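Local coordinates for GGDEF and EAL domain-containing protein (Vibrio cholerae O1 str. 2010EL-1786, PDB 6PWK), which binds cyclic di-GMP and probably acts as a receptor for this messenger in signalling that controls large adhesins and biofilm formation, at residues A[36-41]-A[140-145]; A[76-81]-A[87-92]; A[251-256]-A[285-290]; A[362-367]-A[395-400]; A[371-376]-A[399-404]. All blocks are in the same frame, centred on the assembly; numbering follows the deposited sequence.

Followed from the N terminus, the chain builds the GGDEF domain after an N-terminal helix. Contact 1 closes a long loop there, bringing helix 28-41 against the end of strand 136-142, with 98 residues between its segments. Nested inside that loop, contact 2 closes a short turn that folds helix 53-80 back on strand 88-90; both contacts reach the same five-stranded sheet. The EAL domain follows in series. Contact 3 pairs helices 245-261 and 281-292, and about 24 and 25 Å from it, between nearest atoms, lie contacts 4 and 5. These two interleave along the chain: residues 362-367 and 371-376 both come to helix 395-402, sharing Asp399 and Phe400.

Contact 1: residues A[36-41]-A[140-145]; sequences SGWLSE and VSNKRQ
Trp38 and Leu39 of helix 28-41 both rest on Asn142, and their van der Waals contacts make up the whole of this small interface. The tryptophan side chain runs past the asparagine in the opposite direction; its CG stands opposite the backbone N (chi1 163°), which carries the far end of the indole to the strand and brings CH2 of Trp38 to 3.9 Å from CB of Asn142. The indole and amide planes are inclined by 55°. Leu39 crosses the same side chain nearly at a right angle, its CD2 lying 3.8 Å from ND2 of Asn142. Leu151 of helix 148-164 touches all three side chains and closes the packing round the asparagine.

The polar ends of Asn142 and Trp38 find their partners outside the two segments. ND2 of Asn142 donates to the carbonyl of Gly43 and OD1 accepts from Ser146, so the buried amide is held at both ends, while NE1 of Trp38 bonds to Ile44 O.

Helix 28-41 thus packs against a strand of the five-stranded sheet, between 45-51 and 171-174, as expected of the alpha/beta fold of GGDEF domains.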
# COMPACT_ATOMS: atom_id res chain seq x y z
N SER A 36 16.18 -11.99 24.83
CA SER A 36 16.67 -13.36 24.97
C SER A 36 17.56 -13.51 26.19
O SER A 36 17.56 -14.57 26.83
CB SER A 36 17.42 -13.78 23.71
OG SER A 36 17.70 -15.16 23.72
N GLY A 37 18.32 -12.47 26.55
CA GLY A 37 19.16 -12.55 27.73
C GLY A 37 18.35 -12.48 29.02
O GLY A 37 18.68 -13.14 30.01
N TRP A 38 17.29 -11.67 29.02
CA TRP A 38 16.42 -11.58 30.19
C TRP A 38 15.68 -12.89 30.44
O TRP A 38 15.48 -13.28 31.59
CB TRP A 38 15.44 -10.42 30.02
CG TRP A 38 14.27 -10.46 30.95
CD1 TRP A 38 14.29 -10.27 32.30
CD2 TRP A 38 12.90 -10.70 30.60
NE1 TRP A 38 13.01 -10.38 32.81
CE2 TRP A 38 12.15 -10.64 31.79
CE3 TRP A 38 12.24 -10.95 29.39
CZ2 TRP A 38 10.76 -10.83 31.80
CZ3 TRP A 38 10.87 -11.14 29.41
CH2 TRP A 38 10.15 -11.07 30.61
N LEU A 39 15.29 -13.58 29.37
CA LEU A 39 14.57 -14.84 29.53
C LEU A 39 15.48 -15.94 30.06
O LEU A 39 15.11 -16.66 30.99
CB LEU A 39 13.95 -15.26 28.19
CG LEU A 39 12.80 -14.41 27.66
CD1 LEU A 39 12.45 -14.80 26.23
CD2 LEU A 39 11.58 -14.54 28.56
N SER A 40 16.67 -16.07 29.49
CA SER A 40 17.55 -17.18 29.84
C SER A 40 18.07 -17.07 31.27
O SER A 40 18.30 -18.10 31.93
CB SER A 40 18.72 -17.26 28.86
OG SER A 40 19.36 -16.00 28.73
N GLU A 41 18.26 -15.85 31.78
CA GLU A 41 18.73 -15.69 33.15
C GLU A 41 17.61 -15.91 34.16
O GLU A 41 17.66 -16.83 34.97
CB GLU A 41 19.35 -14.30 33.34
CG GLU A 41 19.65 -13.96 34.79
CD GLU A 41 20.04 -12.51 34.99
OE1 GLU A 41 20.63 -11.92 34.06
OE2 GLU A 41 19.75 -11.96 36.07
N VAL A 140 2.23 -7.56 29.04
CA VAL A 140 2.12 -8.93 29.53
C VAL A 140 3.14 -9.14 30.64
O VAL A 140 4.24 -8.59 30.59
CB VAL A 140 2.29 -9.98 28.40
CG1 VAL A 140 2.10 -9.37 27.03
CG2 VAL A 140 3.62 -10.72 28.51
N SER A 141 2.74 -9.91 31.64
CA SER A 141 3.62 -10.30 32.74
C SER A 141 4.01 -11.76 32.56
O SER A 141 3.15 -12.62 32.39
CB SER A 141 2.94 -10.09 34.09
OG SER A 141 1.90 -11.04 34.28
N ASN A 142 5.32 -12.02 32.61
CA ASN A 142 5.83 -13.38 32.44
C ASN A 142 5.79 -14.08 33.79
O ASN A 142 6.64 -13.84 34.65
CB ASN A 142 7.24 -13.35 31.86
CG ASN A 142 7.62 -14.66 31.19
OD1 ASN A 142 6.76 -15.37 30.66
ND2 ASN A 142 8.90 -14.99 31.21
N LYS A 143 4.80 -14.95 33.97
CA LYS A 143 4.66 -15.74 35.19
C LYS A 143 4.86 -17.23 34.94
O LYS A 143 4.63 -18.04 35.84
CB LYS A 143 3.29 -15.49 35.83
CG LYS A 143 3.01 -14.02 36.14
CD LYS A 143 1.94 -13.87 37.22
CE LYS A 143 1.55 -12.42 37.44
NZ LYS A 143 0.53 -11.95 36.46
N ARG A 144 5.29 -17.60 33.73
CA ARG A 144 5.69 -18.96 33.41
C ARG A 144 6.92 -18.89 32.52
O ARG A 144 7.28 -17.83 32.01
CB ARG A 144 4.57 -19.75 32.72
CG ARG A 144 3.37 -20.05 33.62
CD ARG A 144 2.34 -20.91 32.90
NE ARG A 144 1.25 -21.30 33.79
CZ ARG A 144 0.23 -22.07 33.44
NH1 ARG A 144 0.15 -22.54 32.20
NH2 ARG A 144 -0.72 -22.37 34.32
N GLN A 145 7.58 -20.03 32.34
CA GLN A 145 8.75 -20.09 31.46
C GLN A 145 8.26 -20.09 30.01
O GLN A 145 7.63 -21.04 29.56
CB GLN A 145 9.60 -21.32 31.75
CG GLN A 145 10.98 -21.27 31.11
CD GLN A 145 11.75 -22.57 31.25
OE1 GLN A 145 11.21 -23.64 31.00
NE2 GLN A 145 13.01 -22.47 31.65

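Contact 2: residues A[76-81]-A[87-92]; sequences DRLKNS and ISIARI
Ile89 of strand 88-90 presses its two branches against Leu78 and Lys79 near the end of helix 53-80, and the dense part of the contact lies there. Its CD1 is carried furthest, because chi1 of -56° sets CG1 beside the backbone N and chi2 of -176° stretches the chain; the methyl comes to 4.0 Å from CA of Lys79 and 4.1 Å from the carbonyl O of Leu78. The shorter branch, CG2 of Ile89, meets CD2 of Leu78 at 4.1 Å. One isoleucine thus touches both the helix backbone and a buried leucine.

The other side is looser and more polar. Lys79 gives the strand little beyond its CA and CB, and the rest of its chain leads off along the helix, where NZ forms a salt bridge with OD1 of Asp76 at 2.9 Å. On the strand segment, Arg91 turns from the helix to a salt bridge with Asp20.

A five-residue link joins the two segments. Strand 88-90 goes on to form a beta hairpin with strand 96-102, whose turn is where GGDEF domains carry their signature; here that sequence is degenerate, though its glutamate, Glu96, is kept and lines a cyclic di-GMP pocket.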
# COMPACT_ATOMS: atom_id res chain seq x y z
N ASP A 76 12.09 10.40 22.98
CA ASP A 76 12.70 11.22 24.02
C ASP A 76 11.81 11.31 25.25
O ASP A 76 12.28 11.18 26.38
CB ASP A 76 13.01 12.62 23.49
CG ASP A 76 14.16 12.63 22.50
OD1 ASP A 76 14.94 11.66 22.48
OD2 ASP A 76 14.30 13.62 21.76
N ARG A 77 10.51 11.54 25.04
CA ARG A 77 9.59 11.63 26.17
C ARG A 77 9.47 10.29 26.89
O ARG A 77 9.37 10.24 28.12
CB ARG A 77 8.22 12.11 25.70
CG ARG A 77 8.23 13.48 25.05
CD ARG A 77 8.47 14.58 26.07
NE ARG A 77 8.35 15.90 25.47
CZ ARG A 77 8.48 17.04 26.15
NH1 ARG A 77 8.74 17.02 27.45
NH2 ARG A 77 8.35 18.20 25.52
N LEU A 78 9.49 9.19 26.14
CA LEU A 78 9.32 7.87 26.76
C LEU A 78 10.56 7.47 27.55
O LEU A 78 10.43 6.93 28.66
CB LEU A 78 9.01 6.83 25.69
CG LEU A 78 8.60 5.43 26.15
CD1 LEU A 78 7.36 5.49 27.03
CD2 LEU A 78 8.37 4.52 24.95
N LYS A 79 11.75 7.73 27.02
CA LYS A 79 12.96 7.22 27.65
C LYS A 79 13.38 8.07 28.85
O LYS A 79 13.83 7.53 29.86
CB LYS A 79 14.09 7.11 26.63
CG LYS A 79 14.62 8.43 26.09
CD LYS A 79 15.34 8.23 24.77
CE LYS A 79 16.12 9.47 24.37
NZ LYS A 79 16.61 9.38 22.97
N ASN A 80 13.23 9.40 28.75
CA ASN A 80 13.62 10.25 29.87
C ASN A 80 12.68 10.06 31.06
O ASN A 80 13.07 10.31 32.21
CB ASN A 80 13.66 11.71 29.44
CG ASN A 80 15.05 12.31 29.57
OD1 ASN A 80 15.92 12.06 28.74
ND2 ASN A 80 15.25 13.10 30.62
N SER A 81 11.45 9.63 30.81
CA SER A 81 10.55 9.21 31.86
C SER A 81 10.71 7.72 32.11
O SER A 81 11.31 6.99 31.32
CB SER A 81 9.10 9.53 31.50
OG SER A 81 8.95 10.88 31.11
N ILE A 87 15.91 -1.65 32.37
CA ILE A 87 14.79 -1.31 31.50
C ILE A 87 15.29 -1.21 30.07
O ILE A 87 16.15 -0.38 29.75
CB ILE A 87 14.12 0.00 31.94
CG1 ILE A 87 13.35 -0.22 33.24
CG2 ILE A 87 13.18 0.51 30.86
CD1 ILE A 87 12.33 -1.32 33.17
N SER A 88 14.74 -2.05 29.20
CA SER A 88 15.04 -2.02 27.77
C SER A 88 13.90 -1.31 27.06
O SER A 88 12.73 -1.69 27.20
CB SER A 88 15.22 -3.44 27.22
OG SER A 88 16.19 -4.15 27.97
N ILE A 89 14.23 -0.25 26.32
CA ILE A 89 13.28 0.47 25.49
C ILE A 89 13.81 0.46 24.06
O ILE A 89 14.93 0.93 23.81
CB ILE A 89 13.05 1.90 25.98
CG1 ILE A 89 12.59 1.90 27.44
CG2 ILE A 89 12.01 2.60 25.10
CD1 ILE A 89 12.25 3.28 27.97
N ALA A 90 13.03 -0.09 23.14
CA ALA A 90 13.48 -0.25 21.77
C ALA A 90 12.33 0.05 20.81
O ALA A 90 11.15 0.03 21.19
CB ALA A 90 14.02 -1.66 21.51
N ARG A 91 12.69 0.32 19.56
CA ARG A 91 11.73 0.53 18.48
C ARG A 91 11.72 -0.74 17.64
O ARG A 91 12.56 -0.93 16.76
CB ARG A 91 12.11 1.76 17.66
CG ARG A 91 11.07 2.15 16.62
CD ARG A 91 11.58 3.29 15.76
NE ARG A 91 10.68 3.60 14.66
CZ ARG A 91 11.02 4.29 13.58
NH1 ARG A 91 12.26 4.75 13.46
NH2 ARG A 91 10.14 4.53 12.63
N ILE A 92 10.75 -1.62 17.92
CA ILE A 92 10.75 -2.95 17.32
C ILE A 92 10.13 -2.98 15.93
O ILE A 92 10.30 -3.96 15.20
CB ILE A 92 10.01 -3.95 18.23
CG1 ILE A 92 8.52 -3.62 18.27
CG2 ILE A 92 10.59 -3.90 19.64
CD1 ILE A 92 7.73 -4.51 19.21

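Contact 3: residues A[251-256]-A[285-290]; sequences YVIERV and RWISQT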
# COMPACT_ATOMS: atom_id res chain seq x y z
N TYR A 251 -17.32 -14.26 3.43
CA TYR A 251 -18.01 -15.44 3.95
C TYR A 251 -19.24 -15.05 4.75
O TYR A 251 -20.31 -15.64 4.59
CB TYR A 251 -17.05 -16.27 4.80
CG TYR A 251 -17.72 -17.43 5.50
CD1 TYR A 251 -17.97 -18.62 4.83
CD2 TYR A 251 -18.11 -17.33 6.84
CE1 TYR A 251 -18.59 -19.69 5.47
CE2 TYR A 251 -18.72 -18.39 7.48
CZ TYR A 251 -18.96 -19.56 6.79
OH TYR A 251 -19.57 -20.62 7.43
N VAL A 252 -19.10 -14.05 5.62
CA VAL A 252 -20.23 -13.60 6.43
C VAL A 252 -21.35 -13.07 5.55
O VAL A 252 -22.53 -13.37 5.76
CB VAL A 252 -19.77 -12.55 7.46
CG1 VAL A 252 -20.97 -11.94 8.17
CG2 VAL A 252 -18.80 -13.17 8.46
N ILE A 253 -21.00 -12.27 4.53
CA ILE A 253 -22.01 -11.71 3.64
C ILE A 253 -22.73 -12.82 2.89
O ILE A 253 -23.95 -12.78 2.71
CB ILE A 253 -21.37 -10.70 2.67
CG1 ILE A 253 -20.87 -9.47 3.44
CG2 ILE A 253 -22.36 -10.28 1.59
CD1 ILE A 253 -20.07 -8.51 2.59
N GLU A 254 -21.99 -13.83 2.43
CA GLU A 254 -22.61 -14.97 1.76
C GLU A 254 -23.59 -15.68 2.68
O GLU A 254 -24.72 -15.98 2.30
CB GLU A 254 -21.55 -15.93 1.24
CG GLU A 254 -20.82 -15.45 -0.01
CD GLU A 254 -19.69 -16.37 -0.41
OE1 GLU A 254 -19.27 -17.20 0.42
OE2 GLU A 254 -19.22 -16.26 -1.57
N ARG A 255 -23.16 -15.96 3.92
CA ARG A 255 -24.02 -16.68 4.86
C ARG A 255 -25.26 -15.86 5.21
O ARG A 255 -26.35 -16.41 5.35
CB ARG A 255 -23.23 -17.04 6.12
CG ARG A 255 -22.08 -18.00 5.87
CD ARG A 255 -22.56 -19.43 5.74
NE ARG A 255 -22.67 -20.09 7.04
CZ ARG A 255 -23.80 -20.22 7.73
NH1 ARG A 255 -24.93 -19.73 7.24
NH2 ARG A 255 -23.80 -20.83 8.90
N VAL A 256 -25.10 -14.54 5.36
CA VAL A 256 -26.25 -13.69 5.67
C VAL A 256 -27.23 -13.66 4.51
O VAL A 256 -28.45 -13.74 4.71
CB VAL A 256 -25.77 -12.28 6.05
CG1 VAL A 256 -26.94 -11.31 6.08
CG2 VAL A 256 -25.06 -12.30 7.40
N ARG A 285 -15.13 -4.87 -6.05
CA ARG A 285 -15.73 -5.53 -7.20
C ARG A 285 -16.61 -6.69 -6.77
O ARG A 285 -17.68 -6.92 -7.35
CB ARG A 285 -14.63 -6.03 -8.15
CG ARG A 285 -13.90 -4.96 -8.93
CD ARG A 285 -12.94 -5.61 -9.91
NE ARG A 285 -13.63 -6.34 -10.96
CZ ARG A 285 -13.06 -7.26 -11.74
NH1 ARG A 285 -11.78 -7.56 -11.57
NH2 ARG A 285 -13.77 -7.87 -12.67
N TRP A 286 -16.17 -7.44 -5.76
CA TRP A 286 -16.93 -8.60 -5.29
C TRP A 286 -18.32 -8.20 -4.81
O TRP A 286 -19.30 -8.90 -5.09
CB TRP A 286 -16.15 -9.31 -4.18
CG TRP A 286 -16.77 -10.57 -3.68
CD1 TRP A 286 -16.50 -11.84 -4.10
CD2 TRP A 286 -17.76 -10.70 -2.65
NE1 TRP A 286 -17.26 -12.75 -3.40
CE2 TRP A 286 -18.04 -12.07 -2.50
CE3 TRP A 286 -18.44 -9.78 -1.83
CZ2 TRP A 286 -18.97 -12.55 -1.58
CZ3 TRP A 286 -19.36 -10.26 -0.92
CH2 TRP A 286 -19.61 -11.63 -0.80
N ILE A 287 -18.42 -7.09 -4.09
CA ILE A 287 -19.71 -6.65 -3.57
C ILE A 287 -20.67 -6.35 -4.71
O ILE A 287 -21.85 -6.74 -4.66
CB ILE A 287 -19.52 -5.43 -2.64
CG1 ILE A 287 -19.24 -5.89 -1.21
CG2 ILE A 287 -20.75 -4.52 -2.67
CD1 ILE A 287 -20.42 -6.59 -0.56
N SER A 288 -20.19 -5.68 -5.76
CA SER A 288 -21.06 -5.36 -6.89
C SER A 288 -21.52 -6.63 -7.60
O SER A 288 -22.69 -6.72 -8.01
CB SER A 288 -20.32 -4.45 -7.87
OG SER A 288 -19.56 -3.47 -7.18
N GLN A 289 -20.63 -7.61 -7.75
CA GLN A 289 -20.98 -8.82 -8.47
C GLN A 289 -21.99 -9.67 -7.69
O GLN A 289 -22.95 -10.19 -8.26
CB GLN A 289 -19.72 -9.63 -8.77
CG GLN A 289 -18.73 -8.91 -9.67
CD GLN A 289 -17.38 -9.61 -9.74
OE1 GLN A 289 -17.02 -10.38 -8.85
NE2 GLN A 289 -16.63 -9.34 -10.80
N THR A 290 -21.79 -9.80 -6.38
CA THR A 290 -22.69 -10.63 -5.58
C THR A 290 -24.02 -9.94 -5.33
O THR A 290 -25.07 -10.59 -5.36
CB THR A 290 -22.02 -11.01 -4.26
OG1 THR A 290 -21.74 -9.83 -3.50
CG2 THR A 290 -20.73 -11.77 -4.51
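With chi1 of -176°, Trp286 sends its indole out from helix 281-292 until the six-membered ring reaches Ile253 and Glu254. Ile253 answers with chi1 of -67°, a choice that trails CG2 toward the indole while CD1 extends to Ile287. CG2 of Ile253 lies near the ring plane, at the edge, 3.9 Å from both CH2 and CZ3 of Trp286. The CD1 branch of Ile253 meets Ile287 at about a right angle, with CD1 of Ile253 and CD1 of Ile287 3.7 Å apart. The extended chain of Glu254 crosses the same indole edge at a slant: its CG is 3.8 Å from CZ2 of Trp286, and OE2 is 3.7 Å from that same CZ2. One indole face is covered from within its own helix by CG2 of Thr290, whose hydroxyl OG1 donates to Trp286 O at 3.1 Å.

The local axes are nearly parallel, at 13° and 12.0 Å apart, a spacing bridged by side chains. Beneath the pair, Phe303 of strand 301-305 receives both Ile253 and Ile287. Val252, one residue before Ile253, touches bound cyclic di-GMP, Arg285 forms a salt bridge with Glu348 of the second subunit, and helix 314-326 packs against Ile287.

Contact 4: residues A[362-367]-A[395-400]; sequences HHLDDE and QTQLDF
Leu364 and Phe400 form the centre of this surface contact on the EAL domain, a TIM-barrel-like alpha/beta barrel. Leu364 belongs to the loop that leads from strand 353-356 into helix 367-382, and Phe400 to helix 395-402.

The two side chains run obliquely to each other. CB of Leu364 lies at the edge of the phenyl ring, close to its plane, 3.4 Å from CD2 of Phe400. With chi1 of -54°, which places CG beside the backbone N, the methyl fork is directed at the helix. CD1 of Leu364 drops well out of the ring plane but stays by the ring, 3.6 Å from CD2 of Phe400, while the other methyl, CD2 of Leu364, sits 3.9 Å from CB of Phe400 at the root of that side chain. The leucine is therefore engaged along the phenylalanine from its stem to its rim.

Within the helix, NE2 of Gln395 donates to OD1 of Asp399 at 2.8 Å, arriving from above the carboxylate plane. One helical turn before Phe400, Gln397 widens the contact through its aliphatic part. Its amide is held by a bond from the backbone N of Glu393 to OE1, and the bound cyclic di-GMP is about 7 Å from this side chain. Toward the loop, CG of Gln397 stands 4.2 Å from CD1 of Leu364.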
# COMPACT_ATOMS: atom_id res chain seq x y z
N HIS A 362 -20.62 4.96 28.38
CA HIS A 362 -19.62 4.64 29.39
C HIS A 362 -19.32 5.80 30.33
O HIS A 362 -19.10 5.58 31.52
CB HIS A 362 -18.33 4.17 28.73
CG HIS A 362 -18.12 2.69 28.78
ND1 HIS A 362 -17.05 2.12 29.44
CD2 HIS A 362 -18.83 1.66 28.27
CE1 HIS A 362 -17.12 0.80 29.32
NE2 HIS A 362 -18.19 0.50 28.62
N HIS A 363 -19.29 7.04 29.82
CA HIS A 363 -18.94 8.21 30.63
C HIS A 363 -20.07 9.24 30.52
O HIS A 363 -19.95 10.24 29.81
CB HIS A 363 -17.60 8.79 30.21
CG HIS A 363 -16.45 8.27 31.01
ND1 HIS A 363 -16.21 8.67 32.30
CD2 HIS A 363 -15.48 7.38 30.70
CE1 HIS A 363 -15.14 8.05 32.76
NE2 HIS A 363 -14.67 7.26 31.81
N LEU A 364 -21.16 8.99 31.25
CA LEU A 364 -22.31 9.88 31.22
C LEU A 364 -22.09 11.13 32.06
O LEU A 364 -22.60 12.20 31.72
CB LEU A 364 -23.55 9.14 31.72
CG LEU A 364 -23.92 7.82 31.05
CD1 LEU A 364 -24.86 7.01 31.93
CD2 LEU A 364 -24.55 8.07 29.68
N ASP A 365 -21.33 11.01 33.15
CA ASP A 365 -21.22 12.10 34.12
C ASP A 365 -20.36 13.25 33.61
O ASP A 365 -20.55 14.40 34.05
CB ASP A 365 -20.67 11.58 35.44
N ASP A 366 -19.41 12.99 32.73
CA ASP A 366 -18.56 14.05 32.19
C ASP A 366 -19.40 15.01 31.36
O ASP A 366 -20.02 14.61 30.37
CB ASP A 366 -17.43 13.46 31.36
N GLU A 367 -19.42 16.28 31.77
CA GLU A 367 -20.25 17.26 31.08
C GLU A 367 -19.80 17.47 29.65
O GLU A 367 -20.63 17.63 28.74
CB GLU A 367 -20.24 18.59 31.85
N GLN A 395 -30.86 0.74 32.54
CA GLN A 395 -31.90 1.76 32.43
C GLN A 395 -31.34 3.15 32.69
O GLN A 395 -31.84 4.13 32.13
CB GLN A 395 -33.04 1.45 33.40
CG GLN A 395 -34.26 2.36 33.27
CD GLN A 395 -35.04 2.12 31.99
OE1 GLN A 395 -35.35 0.98 31.64
NE2 GLN A 395 -35.35 3.19 31.27
N THR A 396 -30.31 3.25 33.53
CA THR A 396 -29.63 4.53 33.72
C THR A 396 -29.02 5.03 32.42
O THR A 396 -29.17 6.20 32.06
CB THR A 396 -28.55 4.39 34.80
OG1 THR A 396 -29.14 3.90 36.01
CG2 THR A 396 -27.88 5.73 35.06
N GLN A 397 -28.33 4.14 31.69
CA GLN A 397 -27.82 4.51 30.37
C GLN A 397 -28.97 4.82 29.42
O GLN A 397 -28.91 5.81 28.67
CB GLN A 397 -26.96 3.38 29.81
CG GLN A 397 -25.65 3.17 30.55
CD GLN A 397 -25.03 1.82 30.25
OE1 GLN A 397 -25.64 0.97 29.60
NE2 GLN A 397 -23.81 1.61 30.73
N LEU A 398 -30.02 4.00 29.44
CA LEU A 398 -31.16 4.22 28.55
C LEU A 398 -31.83 5.56 28.82
O LEU A 398 -32.17 6.30 27.89
CB LEU A 398 -32.16 3.08 28.69
CG LEU A 398 -33.17 2.86 27.56
CD1 LEU A 398 -32.45 2.60 26.25
CD2 LEU A 398 -34.09 1.71 27.91
N ASP A 399 -32.01 5.90 30.10
CA ASP A 399 -32.65 7.17 30.45
C ASP A 399 -31.75 8.36 30.11
O ASP A 399 -32.24 9.40 29.66
CB ASP A 399 -33.03 7.19 31.93
CG ASP A 399 -34.11 6.18 32.27
OD1 ASP A 399 -35.00 5.95 31.43
OD2 ASP A 399 -34.06 5.61 33.38
N PHE A 400 -30.44 8.22 30.33
CA PHE A 400 -29.53 9.32 30.04
C PHE A 400 -29.42 9.57 28.54
O PHE A 400 -29.32 10.73 28.11
CB PHE A 400 -28.16 9.05 30.65
CG PHE A 400 -27.98 9.62 32.03
CD1 PHE A 400 -29.07 9.74 32.89
CD2 PHE A 400 -26.74 10.05 32.47
CE1 PHE A 400 -28.91 10.27 34.16
CE2 PHE A 400 -26.58 10.57 33.73
CZ PHE A 400 -27.66 10.68 34.58

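Contact 5: residues A[371-376]-A[399-404]; sequences FTLTSI and DFLSEH
Two helical segments on the outside of the EAL barrel meet here: helix 367-382, through Leu373 and Thr374, and the chain of helix 395-402 running on to His404. The main interaction is a CH-pi contact. CD2 of Leu373 stands over one face of the imidazole, 3.7 Å from the centroid of the His404 ring and 17° off its normal, offset toward the rim. The leucine crosses the histidine at about a right angle. Its chi1 of 178° projects CG toward the ring, and the same methyl also reaches inward, where CD2 of Leu373 and CD2 of Leu401 are 4.2 Å apart.

The ring is steered by polar contacts as well. NE2 of His404 bonds to the carbonyl of Lys370, which also accepts from the Thr374 hydroxyl, so one backbone oxygen of helix 367-382 serves both residues. ND1 of His404 makes a weak bond to Phe400 O at 3.5 Å. The backbone N of Thr374 lies at the edge of the imidazole, in its plane.

Leu373 also packs on Leu356 of strand 353-356. Helix 367-382 links that strand to strand 386-389, a parallel beta-alpha-beta crossover of the kind from which alpha/beta barrels are built.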
# COMPACT_ATOMS: atom_id res chain seq x y z
N PHE A 371 -21.90 17.20 25.94
CA PHE A 371 -21.97 18.27 24.95
C PHE A 371 -21.65 17.75 23.55
O PHE A 371 -22.34 18.09 22.59
CB PHE A 371 -21.01 19.40 25.34
N THR A 372 -20.61 16.93 23.43
CA THR A 372 -20.28 16.33 22.14
C THR A 372 -21.40 15.40 21.68
O THR A 372 -21.71 15.34 20.48
CB THR A 372 -18.95 15.57 22.24
OG1 THR A 372 -17.88 16.51 22.35
CG2 THR A 372 -18.73 14.69 21.01
N LEU A 373 -22.03 14.68 22.61
CA LEU A 373 -23.07 13.73 22.24
C LEU A 373 -24.28 14.44 21.63
O LEU A 373 -24.84 13.96 20.64
CB LEU A 373 -23.49 12.91 23.47
CG LEU A 373 -24.62 11.90 23.27
CD1 LEU A 373 -24.30 10.94 22.15
CD2 LEU A 373 -24.88 11.15 24.57
N THR A 374 -24.69 15.57 22.21
CA THR A 374 -25.83 16.30 21.66
C THR A 374 -25.49 16.90 20.30
O THR A 374 -26.33 16.89 19.39
CB THR A 374 -26.28 17.40 22.62
OG1 THR A 374 -26.27 16.92 23.96
CG2 THR A 374 -27.69 17.87 22.26
N SER A 375 -24.27 17.42 20.15
CA SER A 375 -23.89 18.09 18.91
C SER A 375 -23.91 17.13 17.73
O SER A 375 -24.44 17.45 16.66
CB SER A 375 -22.51 18.73 19.07
OG SER A 375 -22.09 19.35 17.87
N ILE A 376 -23.32 15.94 17.90
CA ILE A 376 -23.32 14.97 16.81
C ILE A 376 -24.70 14.36 16.61
O ILE A 376 -24.97 13.79 15.55
CB ILE A 376 -22.26 13.88 17.06
CG1 ILE A 376 -22.67 12.99 18.24
CG2 ILE A 376 -20.90 14.50 17.32
CD1 ILE A 376 -21.70 11.86 18.50
N ASP A 399 -32.01 5.90 30.10
CA ASP A 399 -32.65 7.17 30.45
C ASP A 399 -31.75 8.36 30.11
O ASP A 399 -32.24 9.40 29.66
CB ASP A 399 -33.03 7.19 31.93
CG ASP A 399 -34.11 6.18 32.27
OD1 ASP A 399 -35.00 5.95 31.43
OD2 ASP A 399 -34.06 5.61 33.38
N PHE A 400 -30.44 8.22 30.33
CA PHE A 400 -29.53 9.32 30.04
C PHE A 400 -29.42 9.57 28.54
O PHE A 400 -29.32 10.73 28.11
CB PHE A 400 -28.16 9.05 30.65
CG PHE A 400 -27.98 9.62 32.03
CD1 PHE A 400 -29.07 9.74 32.89
CD2 PHE A 400 -26.74 10.05 32.47
CE1 PHE A 400 -28.91 10.27 34.16
CE2 PHE A 400 -26.58 10.57 33.73
CZ PHE A 400 -27.66 10.68 34.58
N LEU A 401 -29.42 8.51 27.74
CA LEU A 401 -29.41 8.68 26.29
C LEU A 401 -30.72 9.27 25.78
O LEU A 401 -30.74 9.82 24.67
CB LEU A 401 -29.13 7.35 25.60
CG LEU A 401 -27.77 6.70 25.87
CD1 LEU A 401 -27.80 5.22 25.49
CD2 LEU A 401 -26.67 7.42 25.12
N SER A 402 -31.80 9.18 26.55
CA SER A 402 -33.08 9.72 26.11
C SER A 402 -33.06 11.24 26.02
O SER A 402 -33.76 11.82 25.19
CB SER A 402 -34.19 9.26 27.05
OG SER A 402 -34.41 7.86 26.95
N GLU A 403 -32.26 11.90 26.86
CA GLU A 403 -32.19 13.36 26.83
C GLU A 403 -31.49 13.89 25.59
O GLU A 403 -31.46 15.11 25.40
CB GLU A 403 -31.48 13.87 28.09
CG GLU A 403 -32.17 13.49 29.38
CD GLU A 403 -31.41 13.96 30.61
OE1 GLU A 403 -30.40 14.67 30.44
OE2 GLU A 403 -31.83 13.61 31.73
N HIS A 404 -30.93 13.03 24.75
CA HIS A 404 -30.25 13.44 23.53
C HIS A 404 -31.01 13.04 22.27
O HIS A 404 -30.40 12.90 21.21
CB HIS A 404 -28.83 12.88 23.51
CG HIS A 404 -27.95 13.41 24.59
ND1 HIS A 404 -28.21 13.21 25.93
CD2 HIS A 404 -26.82 14.15 24.54
CE1 HIS A 404 -27.28 13.80 26.66
NE2 HIS A 404 -26.42 14.37 25.84